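Local coordinates for putative permease protein, ABC transporter (Porphyromonas gingivalis, PDB 3IS6), which is the MacB-like periplasmic core domain of a putative ABC transporter permease, which probably takes part in moving a substrate across the membrane, at residues Ala46-Glu49 and Glu55-Thr58; Ala86-Phe91 and Gly98-Ala103; Arg105-Cys110 and Ile163-Ala168; Glu169-Trp174 and Asp178-Tyr183; Glu201-His206 and Leu219-Thr224. All coordinates share one frame; numbering follows the deposited sequence. Where two conformers were deposited one is given.

Contact 1 of 5, residues Ala46-Glu49 and Glu55-Thr58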
# COMPACT_ATOMS: atom_id res chain seq x y z
N ALA A 46 12.68 -3.07 -14.79
CA ALA A 46 14.07 -3.31 -15.03
C ALA A 46 14.30 -4.14 -16.27
O ALA A 46 15.23 -3.92 -17.00
CB ALA A 46 14.69 -3.91 -13.87
N ILE A 47 13.45 -5.11 -16.52
CA ILE A 47 13.61 -5.93 -17.69
C ILE A 47 13.45 -5.12 -18.96
O ILE A 47 14.21 -5.27 -19.86
CB ILE A 47 12.64 -7.10 -17.68
CG1 ILE A 47 13.09 -8.12 -16.67
CG2 ILE A 47 12.58 -7.75 -18.98
CD1 ILE A 47 12.11 -9.14 -16.41
N GLN A 48 12.46 -4.25 -19.01
CA GLN A 48 12.27 -3.46 -20.20
C GLN A 48 13.45 -2.55 -20.48
O GLN A 48 13.84 -2.38 -21.59
CB GLN A 48 11.03 -2.60 -20.13
CG GLN A 48 10.67 -2.05 -21.46
CD GLN A 48 9.34 -1.44 -21.52
OE1 GLN A 48 8.39 -1.96 -21.02
NE2 GLN A 48 9.26 -0.30 -22.14
N GLU A 49 13.95 -1.92 -19.44
CA GLU A 49 15.10 -1.07 -19.56
C GLU A 49 16.39 -1.79 -19.90
O GLU A 49 17.14 -1.30 -20.68
CB GLU A 49 15.25 -0.20 -18.32
N GLU A 55 10.57 -6.34 -26.31
CA GLU A 55 9.76 -5.28 -26.83
C GLU A 55 9.01 -4.43 -25.81
O GLU A 55 8.98 -3.24 -25.89
CB GLU A 55 8.74 -5.88 -27.76
CG GLU A 55 8.18 -4.97 -28.75
CD GLU A 55 7.37 -5.66 -29.80
OE1 GLU A 55 7.79 -6.71 -30.29
OE2 GLU A 55 6.31 -5.14 -30.15
N LEU A 56 8.36 -5.09 -24.88
CA LEU A 56 7.60 -4.41 -23.88
C LEU A 56 7.53 -5.28 -22.64
O LEU A 56 7.46 -6.46 -22.76
CB LEU A 56 6.21 -4.15 -24.42
CG LEU A 56 5.17 -3.41 -23.59
CD1 LEU A 56 5.55 -1.99 -23.50
CD2 LEU A 56 3.81 -3.53 -24.14
N ALA A 57 7.57 -4.67 -21.46
CA ALA A 57 7.29 -5.35 -20.21
C ALA A 57 6.35 -4.54 -19.34
O ALA A 57 6.39 -3.36 -19.33
CB ALA A 57 8.49 -5.63 -19.49
N THR A 58 5.49 -5.22 -18.61
CA THR A 58 4.54 -4.58 -17.73
C THR A 58 4.23 -5.46 -16.53
O THR A 58 4.48 -6.61 -16.56
CB THR A 58 3.29 -4.11 -18.48
OG1 THR A 58 2.63 -3.11 -17.73
CG2 THR A 58 2.32 -5.21 -18.76
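Q48 on the helix and A57 on the strand carry this contact, with L56 beside them. Along the strand, E55 comes first. Its side chain starts away from the helix, and the carboxylate makes salt bridges with R13 and R185. A classic beta bulge at E55-L56 lies opposite R185. L56 follows, and its CB also leaves the backbone away from the helix. The side chain bends back far enough for CD1 to lie 3.8 Å from Q48 OE1. A57 is the main partner. Its backbone N donates to Q48 OE1 at 2.9 Å, and the bond is nearly straight (168° at the hydrogen). The donor sits above the plane of the amide, 40° out of it, so neither lone pair is met squarely. Q48 reaches this point because CG is anti to the backbone N (chi1 -166°) and the chain runs on extended. The A57 methyl lies against the start of the glutamine side chain, with CB 4.0 Å from Q48 CB. T58 points away from the helix, and its OG1 bonds to E84. The helix-to-strand tie is thus one side-chain-to-backbone bond with a CB-CB touch beside it. Helix 196-206 packs on I47 through M202. Helix 86-90 packs on L56 and T58. Strand 181-186 pairs alongside through Y183 and R185.

Contact 2 of 5, residues Ala86-Phe91 and Gly98-Ala103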
# COMPACT_ATOMS: atom_id res chain seq x y z
N ALA A 86 0.50 0.46 -19.83
CA ALA A 86 0.94 -0.49 -20.82
C ALA A 86 0.10 -1.75 -20.85
O ALA A 86 0.13 -2.46 -21.80
CB ALA A 86 2.34 -0.79 -20.62
N PHE A 87 -0.67 -2.00 -19.83
CA PHE A 87 -1.53 -3.16 -19.77
C PHE A 87 -2.47 -3.09 -20.95
O PHE A 87 -2.77 -4.05 -21.55
CB PHE A 87 -2.32 -3.10 -18.48
CG PHE A 87 -3.32 -4.20 -18.29
CD1 PHE A 87 -2.97 -5.36 -17.67
CD2 PHE A 87 -4.61 -4.05 -18.66
CE1 PHE A 87 -3.88 -6.33 -17.46
CE2 PHE A 87 -5.50 -5.03 -18.44
CZ PHE A 87 -5.13 -6.16 -17.84
N LEU A 88 -2.93 -1.91 -21.26
CA LEU A 88 -3.83 -1.73 -22.35
C LEU A 88 -3.21 -2.11 -23.67
O LEU A 88 -3.86 -2.65 -24.49
CB LEU A 88 -4.31 -0.29 -22.39
CG LEU A 88 -5.47 0.21 -21.54
CD1 LEU A 88 -5.60 -0.40 -20.26
CD2 LEU A 88 -5.47 1.69 -21.42
N ASP A 89 -1.97 -1.74 -23.88
CA ASP A 89 -1.23 -2.15 -25.04
C ASP A 89 -0.87 -3.64 -25.11
O ASP A 89 -1.13 -4.30 -26.07
CB ASP A 89 -0.00 -1.28 -25.17
CG ASP A 89 -0.36 0.18 -25.49
OD1 ASP A 89 -1.37 0.42 -26.14
OD2 ASP A 89 0.37 1.08 -25.07
N MSE A 90 -0.37 -4.17 -24.03
CA MSE A 90 0.03 -5.54 -23.93
C MSE A 90 -1.15 -6.48 -24.19
O MSE A 90 -0.97 -7.50 -24.74
CB MSE A 90 0.60 -5.81 -22.56
CG MSE A 90 1.03 -7.21 -22.29
SE MSE A 90 2.67 -7.75 -23.19
CE MSE A 90 3.97 -6.93 -22.16
N PHE A 91 -2.33 -6.12 -23.75
CA PHE A 91 -3.47 -6.99 -23.90
C PHE A 91 -4.54 -6.53 -24.90
O PHE A 91 -5.60 -7.08 -24.96
CB PHE A 91 -4.02 -7.33 -22.54
CG PHE A 91 -3.01 -8.00 -21.66
CD1 PHE A 91 -2.50 -9.23 -22.00
CD2 PHE A 91 -2.54 -7.41 -20.55
CE1 PHE A 91 -1.57 -9.82 -21.23
CE2 PHE A 91 -1.60 -8.02 -19.80
CZ PHE A 91 -1.12 -9.22 -20.14
N GLY A 98 -14.48 7.01 -22.57
CA GLY A 98 -13.38 7.69 -21.95
C GLY A 98 -12.14 7.78 -22.77
O GLY A 98 -12.06 7.22 -23.80
N VAL A 99 -11.15 8.50 -22.28
CA VAL A 99 -9.97 8.84 -23.04
C VAL A 99 -8.79 7.91 -22.82
O VAL A 99 -8.27 7.84 -21.75
CB VAL A 99 -9.54 10.25 -22.65
CG1 VAL A 99 -8.30 10.65 -23.31
CG2 VAL A 99 -10.65 11.22 -22.87
N ARG A 100 -8.34 7.24 -23.87
CA ARG A 100 -7.32 6.23 -23.75
C ARG A 100 -6.00 6.71 -23.23
O ARG A 100 -5.43 6.09 -22.39
CB ARG A 100 -7.10 5.51 -25.06
CG ARG A 100 -6.04 4.44 -24.97
CD ARG A 100 -5.78 3.77 -26.29
NE ARG A 100 -4.92 2.60 -26.25
CZ ARG A 100 -5.35 1.39 -25.99
NH1 ARG A 100 -6.61 1.21 -25.73
NH2 ARG A 100 -4.52 0.37 -25.99
N ASP A 101 -5.56 7.87 -23.65
CA ASP A 101 -4.32 8.44 -23.17
C ASP A 101 -4.26 8.75 -21.66
O ASP A 101 -3.22 8.71 -21.12
CB ASP A 101 -3.90 9.63 -24.01
N SER A 102 -5.37 9.07 -21.02
CA SER A 102 -5.51 9.35 -19.86
C SER A 102 -5.39 8.07 -18.96
O SER A 102 -5.42 8.27 -17.80
CB SER A 102 -6.78 10.19 -19.71
OG SER A 102 -7.10 10.40 -18.34
N ALA A 103 -5.75 6.92 -19.48
CA ALA A 103 -6.08 5.79 -18.68
C ALA A 103 -4.96 5.36 -17.79
O ALA A 103 -3.84 5.26 -18.18
CB ALA A 103 -6.48 4.68 -19.56
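D89 and R100 form the ionic part of this contact, with R100 NH2 3.2 Å from D89 OD1. It ties helix 86-90 to the loop leading to strand 109-113 of the MacB-like periplasmic core domain. The bond is fairly straight at the hydrogen (164°). OD1 lies at the edge of the guanidinium, close to its plane. The carboxylate is less well aligned: it is met on its anti side, and the two planes are 43° apart. R100 spans the distance because it is stretched from CG to NE, and its CG stands anti to the backbone N (chi1 -180°). A second polar contact goes to the main chain. The same NH2 makes a weak hydrogen bond to L88 O at 3.4 Å. The other terminal nitrogen, NH1, bonds to V93 O. The arginine therefore holds helix 86-90 and the chain just after it. The apolar contacts come from L88. Its CB lies over one face of the guanidinium, 3.7 Å from R100 NH2. Further out, L88 CD2 meets the methyl of A103, 3.7 Å from A103 CB, and L104 also touches this leucine. The chain coils briefly at 100-102, and A103 N bonds to R100 O. A103 points toward the helix, while R100 reaches it through its extended side chain. The carboxylate and the carbonyls of L88 and V93 probably share the positive charge of R100. R100 thus makes the polar ties of the loop to the helix, while buried L88 and A103 add an apolar touch.

Contact 3 of 5, residues Arg105-Cys110 and Ile163-Ala168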
# COMPACT_ATOMS: atom_id res chain seq x y z
N ARG A 105 -3.35 6.70 -15.47
CA ARG A 105 -2.32 7.62 -15.04
C ARG A 105 -2.60 8.41 -13.76
O ARG A 105 -1.70 8.78 -13.09
CB ARG A 105 -1.91 8.53 -16.17
CG ARG A 105 -1.54 7.79 -17.38
CD ARG A 105 -0.91 8.61 -18.40
NE ARG A 105 0.26 7.92 -18.89
CZ ARG A 105 0.29 7.18 -19.98
NH1 ARG A 105 1.40 6.58 -20.34
NH2 ARG A 105 -0.77 7.04 -20.70
N ASP A 106 -3.84 8.63 -13.43
CA ASP A 106 -4.18 9.42 -12.26
C ASP A 106 -4.69 8.51 -11.17
O ASP A 106 -5.61 7.78 -11.38
CB ASP A 106 -5.28 10.39 -12.65
CG ASP A 106 -5.75 11.23 -11.50
OD1 ASP A 106 -5.63 10.84 -10.34
OD2 ASP A 106 -6.27 12.29 -11.77
N ASN A 107 -4.09 8.60 -10.00
CA ASN A 107 -4.38 7.71 -8.92
C ASN A 107 -5.81 7.78 -8.44
O ASN A 107 -6.29 6.86 -7.85
CB ASN A 107 -3.42 7.91 -7.76
CG ASN A 107 -2.03 7.36 -8.04
OD1 ASN A 107 -1.87 6.24 -8.46
ND2 ASN A 107 -1.03 8.15 -7.79
N MSE A 108 -6.51 8.85 -8.72
CA MSE A 108 -7.87 9.00 -8.23
C MSE A 108 -8.93 8.56 -9.24
O MSE A 108 -10.07 8.90 -9.11
CB MSE A 108 -8.15 10.41 -7.72
CG MSE A 108 -7.26 10.87 -6.60
SE MSE A 108 -7.46 9.91 -5.01
CE MSE A 108 -9.14 10.55 -4.51
N THR A 109 -8.52 7.82 -10.24
CA THR A 109 -9.42 7.39 -11.27
C THR A 109 -9.27 5.91 -11.58
O THR A 109 -8.26 5.35 -11.37
CB THR A 109 -9.17 8.13 -12.56
OG1 THR A 109 -7.93 7.68 -13.08
CG2 THR A 109 -9.11 9.59 -12.33
N CYS A 110 -10.33 5.31 -12.08
CA CYS A 110 -10.37 3.90 -12.43
C CYS A 110 -11.01 3.62 -13.77
O CYS A 110 -11.67 4.43 -14.31
CB CYS A 110 -11.12 3.13 -11.37
SG CYS A 110 -12.82 3.34 -11.36
N ILE A 163 -1.16 1.03 -10.85
CA ILE A 163 -0.22 0.29 -10.05
C ILE A 163 0.47 1.16 -9.04
O ILE A 163 0.89 0.71 -8.04
CB ILE A 163 0.77 -0.53 -10.88
CG1 ILE A 163 1.12 -1.78 -10.12
CG2 ILE A 163 1.98 0.22 -11.19
CD1 ILE A 163 1.57 -2.83 -10.93
N THR A 164 0.47 2.46 -9.31
CA THR A 164 1.08 3.47 -8.47
C THR A 164 0.34 3.64 -7.15
O THR A 164 0.77 4.35 -6.32
CB THR A 164 1.24 4.82 -9.17
OG1 THR A 164 0.06 5.15 -9.86
CG2 THR A 164 2.35 4.77 -10.13
N TRP A 165 -0.77 2.99 -6.98
CA TRP A 165 -1.41 2.94 -5.70
C TRP A 165 -0.51 2.25 -4.72
O TRP A 165 -0.59 2.48 -3.57
CB TRP A 165 -2.73 2.21 -5.76
CG TRP A 165 -3.88 3.04 -6.07
CD1 TRP A 165 -3.96 3.97 -7.01
CD2 TRP A 165 -5.13 3.01 -5.44
NE1 TRP A 165 -5.17 4.54 -7.02
CE2 TRP A 165 -5.92 3.95 -6.05
CE3 TRP A 165 -5.66 2.27 -4.41
CZ2 TRP A 165 -7.20 4.19 -5.67
CZ3 TRP A 165 -6.93 2.51 -4.03
CH2 TRP A 165 -7.69 3.45 -4.66
N MSE A 166 0.33 1.37 -5.20
CA MSE A 166 1.23 0.64 -4.34
C MSE A 166 2.36 1.55 -3.87
O MSE A 166 2.80 2.39 -4.57
CB MSE A 166 1.79 -0.60 -5.05
CG MSE A 166 0.80 -1.66 -5.42
SE MSE A 166 0.14 -2.68 -3.97
CE MSE A 166 1.67 -3.52 -3.49
N PRO A 167 2.85 1.30 -2.68
CA PRO A 167 3.92 2.09 -2.12
C PRO A 167 5.17 1.98 -2.96
O PRO A 167 5.41 0.96 -3.55
CB PRO A 167 4.16 1.40 -0.81
CG PRO A 167 2.96 0.85 -0.47
CD PRO A 167 2.28 0.42 -1.67
N ALA A 168 5.95 3.04 -3.00
CA ALA A 168 7.14 3.09 -3.80
C ALA A 168 8.09 2.03 -3.38
O ALA A 168 8.80 1.52 -4.18
CB ALA A 168 7.79 4.42 -3.75
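This is a polar tie between N107 and the pair T164-W165, made across two connections of the MacB-like periplasmic core domain. N107 stands in a type I beta turn, D106 to T109, which leads into strand 109-113. T164 and W165 belong to a short 3-10 turn that follows strand 159-162. These two strands are antiparallel neighbours in the large mixed sheet, so the contact joins the entry of one to the exit of the other. The turn is braced from within. D106 OD1 accepts from M108 N in an Asx turn, and D106 O takes both the backbone N and the hydroxyl of T109. That arrangement probably helps present the carbonyl of N107 to W165. W165 NE1 donates to N107 O at 2.7 Å, meeting a lone pair in the carbonyl plane, and the oxygen lies at the edge of the indole near its plane. The bond bends at the hydrogen (149°). N107 also uses its side chain. The first torsion of T164 (chi1 45°) puts OG1 between its backbone N and carbonyl carbon, from where it donates to N107 OD1 at 2.6 Å. The asparagine and threonine side chains meet at about a right angle. The second subunit lies close by: its Q243 packs on N107 and M108, and its M239 packs on W165. In the same chain, I140 touches W165. The asparagine amide is turned 67° from the indole plane, with N107 OD1 3.4 Å from W165 CD1.

Contact 4 of 5, residues Glu169-Trp174 and Asp178-Tyr183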
# COMPACT_ATOMS: atom_id res chain seq x y z
N GLU A 169 8.10 1.70 -2.11
CA GLU A 169 8.96 0.64 -1.65
C GLU A 169 8.60 -0.69 -2.31
O GLU A 169 9.45 -1.44 -2.65
CB GLU A 169 8.90 0.51 -0.13
N SER A 170 7.32 -0.98 -2.46
CA SER A 170 6.90 -2.21 -3.11
C SER A 170 7.26 -2.24 -4.58
O SER A 170 7.75 -3.21 -5.07
CB SER A 170 5.42 -2.40 -2.95
OG SER A 170 5.03 -3.68 -3.32
N LEU A 171 7.01 -1.14 -5.26
CA LEU A 171 7.25 -1.02 -6.66
C LEU A 171 8.72 -1.19 -7.01
O LEU A 171 9.04 -1.60 -8.08
CB LEU A 171 6.70 0.28 -7.22
CG LEU A 171 5.19 0.45 -7.17
CD1 LEU A 171 4.77 1.76 -7.66
CD2 LEU A 171 4.51 -0.58 -7.94
N ASN A 172 9.59 -0.83 -6.09
CA ASN A 172 11.01 -0.88 -6.32
C ASN A 172 11.70 -2.05 -5.69
O ASN A 172 12.87 -2.18 -5.78
CB ASN A 172 11.64 0.40 -5.82
CG ASN A 172 11.29 1.59 -6.65
OD1 ASN A 172 11.04 2.66 -6.14
ND2 ASN A 172 11.24 1.40 -7.94
N ASN A 173 10.95 -2.89 -5.02
CA ASN A 173 11.48 -4.01 -4.30
C ASN A 173 11.98 -5.17 -5.16
O ASN A 173 11.46 -5.43 -6.20
CB ASN A 173 10.44 -4.47 -3.31
CG ASN A 173 10.89 -5.59 -2.47
OD1 ASN A 173 11.92 -5.54 -1.87
ND2 ASN A 173 10.12 -6.62 -2.42
N TRP A 174 13.04 -5.82 -4.70
CA TRP A 174 13.57 -7.02 -5.30
C TRP A 174 13.59 -8.22 -4.36
O TRP A 174 13.89 -9.29 -4.75
CB TRP A 174 14.95 -6.77 -5.89
CG TRP A 174 14.94 -5.92 -7.11
CD1 TRP A 174 14.78 -4.60 -7.15
CD2 TRP A 174 15.10 -6.34 -8.45
NE1 TRP A 174 14.83 -4.16 -8.42
CE2 TRP A 174 15.02 -5.22 -9.25
CE3 TRP A 174 15.31 -7.57 -9.06
CZ2 TRP A 174 15.13 -5.28 -10.60
CZ3 TRP A 174 15.42 -7.63 -10.39
CH2 TRP A 174 15.34 -6.50 -11.16
N ASP A 178 6.38 -11.19 -3.33
CA ASP A 178 6.31 -11.60 -4.72
C ASP A 178 4.85 -11.59 -5.15
O ASP A 178 4.30 -12.60 -5.41
CB ASP A 178 6.80 -13.04 -4.88
CG ASP A 178 8.12 -13.31 -4.19
OD1 ASP A 178 9.13 -12.85 -4.67
OD2 ASP A 178 8.15 -14.02 -3.18
N ARG A 179 4.24 -10.43 -5.18
CA ARG A 179 2.84 -10.31 -5.48
C ARG A 179 2.49 -9.80 -6.88
O ARG A 179 1.35 -9.63 -7.15
CB ARG A 179 2.16 -9.44 -4.44
CG ARG A 179 2.52 -7.99 -4.51
CD ARG A 179 1.72 -7.19 -3.53
NE ARG A 179 0.35 -7.13 -3.92
CZ ARG A 179 -0.65 -6.81 -3.14
NH1 ARG A 179 -0.45 -6.48 -1.90
NH2 ARG A 179 -1.86 -6.81 -3.62
N TYR A 180 3.48 -9.57 -7.72
CA TYR A 180 3.28 -9.02 -9.05
C TYR A 180 3.47 -10.06 -10.16
O TYR A 180 4.28 -10.90 -10.07
CB TYR A 180 4.26 -7.89 -9.32
CG TYR A 180 4.18 -6.69 -8.41
CD1 TYR A 180 3.55 -5.57 -8.79
CD2 TYR A 180 4.76 -6.71 -7.17
CE1 TYR A 180 3.45 -4.49 -7.95
CE2 TYR A 180 4.69 -5.65 -6.34
CZ TYR A 180 4.03 -4.54 -6.73
OH TYR A 180 3.96 -3.49 -5.90
N ILE A 181 2.71 -9.95 -11.21
CA ILE A 181 2.93 -10.76 -12.36
C ILE A 181 3.59 -9.88 -13.39
O ILE A 181 3.15 -8.81 -13.66
CB ILE A 181 1.65 -11.28 -12.95
CG1 ILE A 181 0.86 -12.08 -11.94
CG2 ILE A 181 1.95 -12.12 -14.10
CD1 ILE A 181 -0.42 -12.47 -12.42
N ALA A 182 4.67 -10.36 -13.95
CA ALA A 182 5.40 -9.58 -14.91
C ALA A 182 5.28 -10.22 -16.27
O ALA A 182 5.67 -11.32 -16.45
CB ALA A 182 6.80 -9.51 -14.52
N TYR A 183 4.73 -9.48 -17.20
CA TYR A 183 4.52 -9.91 -18.54
C TYR A 183 5.54 -9.25 -19.44
O TYR A 183 5.77 -8.09 -19.36
CB TYR A 183 3.15 -9.55 -19.01
CG TYR A 183 1.99 -10.11 -18.21
CD1 TYR A 183 1.50 -11.37 -18.45
CD2 TYR A 183 1.38 -9.38 -17.22
CE1 TYR A 183 0.47 -11.85 -17.76
CE2 TYR A 183 0.35 -9.88 -16.51
CZ TYR A 183 -0.12 -11.11 -16.79
OH TYR A 183 -1.16 -11.59 -16.08
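S170 and L171 lie at the end of helix 168-171, and their backbone runs well clear of R179 and Y180. The CA atoms of S170 and R179 are 9.4 Å apart, and those of L171 and Y180 are 9.2 Å apart. The helix gives way to a turn in which N173 N bonds to S170 O. The chain makes a classic beta bulge at R179-Y180, opposite V39, and then settles into strand 181-186. The Y180 ring spans the distance. Its OH shares a hydrogen bond with S170 OG at 2.8 Å, and either hydroxyl could be the donor. S170 OG sits near the plane of the ring, at its edge, and is turned there by a first torsion of -168°, opposite the backbone N. L171 adds an apolar touch: its CD2 lies 3.6 Å from Y180 OH and 4.1 Å from Y180 CE1. The leucine and tyrosine side chains meet at roughly a right angle. M166, two residues before the helix, also packs on Y180. T61 of strand 54-70 touches the same tyrosine, and beyond the bulge that strand pairs with strand 181-186, while strand 14-23 pairs with strand 181-186 through V17 and A182.

Contact 5 of 5, residues Glu201-His206 and Leu219-Thr224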
# COMPACT_ATOMS: atom_id res chain seq x y z
N GLU A 201 22.39 -11.25 -14.79
CA GLU A 201 23.20 -10.07 -14.68
C GLU A 201 22.37 -8.98 -14.07
O GLU A 201 22.75 -8.36 -13.13
CB GLU A 201 23.65 -9.63 -16.06
CG GLU A 201 24.76 -10.41 -16.65
CD GLU A 201 25.10 -9.92 -18.05
OE1 GLU A 201 25.28 -8.70 -18.24
OE2 GLU A 201 25.13 -10.75 -18.98
N MSE A 202 21.17 -8.82 -14.57
CA MSE A 202 20.26 -7.86 -14.03
C MSE A 202 19.95 -8.13 -12.56
O MSE A 202 19.95 -7.23 -11.77
CB MSE A 202 18.97 -7.92 -14.84
CG MSE A 202 17.86 -7.02 -14.39
SE MSE A 202 16.18 -7.47 -15.13
CE MSE A 202 15.81 -8.99 -14.12
N GLN A 203 19.74 -9.37 -12.18
CA GLN A 203 19.42 -9.71 -10.81
C GLN A 203 20.52 -9.32 -9.86
O GLN A 203 20.28 -8.82 -8.81
CB GLN A 203 19.16 -11.20 -10.71
CG GLN A 203 18.73 -11.68 -9.36
CD GLN A 203 18.66 -13.20 -9.23
OE1 GLN A 203 18.25 -13.74 -8.23
NE2 GLN A 203 19.06 -13.87 -10.27
N LYS A 204 21.74 -9.58 -10.26
CA LYS A 204 22.92 -9.25 -9.48
C LYS A 204 23.10 -7.74 -9.26
O LYS A 204 23.52 -7.32 -8.23
CB LYS A 204 24.14 -9.86 -10.13
CG LYS A 204 24.21 -11.36 -10.01
CD LYS A 204 25.28 -11.96 -10.85
CE LYS A 204 25.55 -13.41 -10.49
NZ LYS A 204 26.74 -13.91 -11.22
N ARG A 205 22.76 -6.96 -10.27
CA ARG A 205 22.80 -5.52 -10.18
C ARG A 205 21.85 -4.96 -9.16
O ARG A 205 22.15 -3.98 -8.54
CB ARG A 205 22.42 -4.91 -11.51
CG ARG A 205 23.52 -4.60 -12.44
CD ARG A 205 22.92 -4.07 -13.72
NE ARG A 205 23.23 -4.95 -14.82
CZ ARG A 205 22.37 -5.42 -15.69
NH1 ARG A 205 21.10 -5.13 -15.67
NH2 ARG A 205 22.82 -6.22 -16.61
N HIS A 206 20.67 -5.53 -9.04
CA HIS A 206 19.65 -4.91 -8.24
C HIS A 206 19.33 -5.53 -6.93
O HIS A 206 18.69 -4.92 -6.13
CB HIS A 206 18.36 -4.90 -9.00
CG HIS A 206 18.35 -3.99 -10.17
ND1 HIS A 206 18.71 -4.39 -11.42
CD2 HIS A 206 17.98 -2.70 -10.28
CE1 HIS A 206 18.57 -3.39 -12.26
NE2 HIS A 206 18.13 -2.35 -11.59
N LEU A 219 17.91 -18.25 -5.85
CA LEU A 219 16.92 -18.24 -6.89
C LEU A 219 17.31 -17.45 -8.10
O LEU A 219 18.19 -16.67 -8.05
CB LEU A 219 15.59 -17.78 -6.36
CG LEU A 219 15.49 -16.42 -5.74
CD1 LEU A 219 15.42 -15.37 -6.77
CD2 LEU A 219 14.29 -16.38 -4.88
N HIS A 220 16.62 -17.70 -9.18
CA HIS A 220 16.84 -17.00 -10.41
C HIS A 220 15.55 -16.90 -11.20
O HIS A 220 14.66 -17.65 -10.99
CB HIS A 220 17.91 -17.68 -11.23
CG HIS A 220 17.54 -19.05 -11.68
ND1 HIS A 220 17.73 -20.16 -10.90
CD2 HIS A 220 16.97 -19.48 -12.82
CE1 HIS A 220 17.30 -21.22 -11.55
NE2 HIS A 220 16.84 -20.84 -12.72
N TYR A 221 15.52 -15.97 -12.13
CA TYR A 221 14.40 -15.66 -12.97
C TYR A 221 14.54 -16.27 -14.34
O TYR A 221 15.60 -16.34 -14.87
CB TYR A 221 14.28 -14.15 -13.14
CG TYR A 221 14.11 -13.41 -11.86
CD1 TYR A 221 12.95 -13.51 -11.13
CD2 TYR A 221 15.10 -12.64 -11.36
CE1 TYR A 221 12.80 -12.88 -9.96
CE2 TYR A 221 14.96 -12.00 -10.20
CZ TYR A 221 13.81 -12.12 -9.49
OH TYR A 221 13.69 -11.46 -8.31
N SER A 222 13.44 -16.70 -14.91
CA SER A 222 13.44 -17.05 -16.29
C SER A 222 12.12 -16.81 -16.95
O SER A 222 11.12 -16.95 -16.33
CB SER A 222 13.86 -18.49 -16.47
OG SER A 222 12.92 -19.35 -15.92
N LEU A 223 12.14 -16.47 -18.21
CA LEU A 223 10.95 -16.26 -18.98
C LEU A 223 10.35 -17.56 -19.47
O LEU A 223 11.05 -18.41 -19.94
CB LEU A 223 11.26 -15.40 -20.17
CG LEU A 223 11.94 -14.09 -19.88
CD1 LEU A 223 12.15 -13.40 -21.11
CD2 LEU A 223 11.15 -13.24 -18.99
N THR A 224 9.04 -17.67 -19.34
CA THR A 224 8.28 -18.80 -19.83
C THR A 224 7.09 -18.31 -20.64
O THR A 224 6.49 -17.38 -20.27
CB THR A 224 7.80 -19.66 -18.66
OG1 THR A 224 7.73 -21.01 -19.07
CG2 THR A 224 6.45 -19.28 -18.24
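Q203 extends from the helix toward L219 and Y221 because its CG is anti to the backbone N (chi1 -177°) and the rest of the side chain is straight. Y221 reaches the same place from the strand. Its CG lies beside its backbone N, which brings CE2 close to the glutamine stem. The closest carbon pair there is Q203 CG and Y221 CE2, at 3.9 Å. Q203 CD is 4.0 Å from the same CE2. The approach is oblique, and the amide and ring planes are 58° apart. The amide then continues to the start of the strand, where Q203 CD is 3.7 Å from L219 O. The leucine side chain and the CB of H220 border the amide, and the H220 imidazole is turned from the helix. The helix and strand axes come within 9.1 Å, at 135° between their directions, so one long side chain can bridge the distance. M202, also directed toward the strand, packs against A46, I47 and W174, and H206 stacks on W174. H206 ND1 also donates to M202 O at 3.1 Å. Strand 218-225 pairs antiparallel with strand 14-23 of the mixed sheet. The contact thus rests on the apolar touch of the glutamine stem with the Y221 ring, and it brings a buried amide close to the strand backbone near L219 O.

From the N terminus the contacts run in series, and none nests in or crosses another. Contact 1 closes the short turn between helix 43-50 and strand 54-70. Contact 2 closes the loop after helix 86-90, and its segments adjoin those of contact 3. Contact 3 closes the longest loop, 52 residues that include strands 128-131 and 140-146. Contact 4 closes a tight turn before strand 181-186, with M166 of contact 3 packed on Y180. Contact 5 joins the next helix to strand 218-225. W174 of contact 4 bridges A46 of contact 1 and H206 of contact 5. Y183 pairs with T58 and also meets M90 and F91 of contact 2.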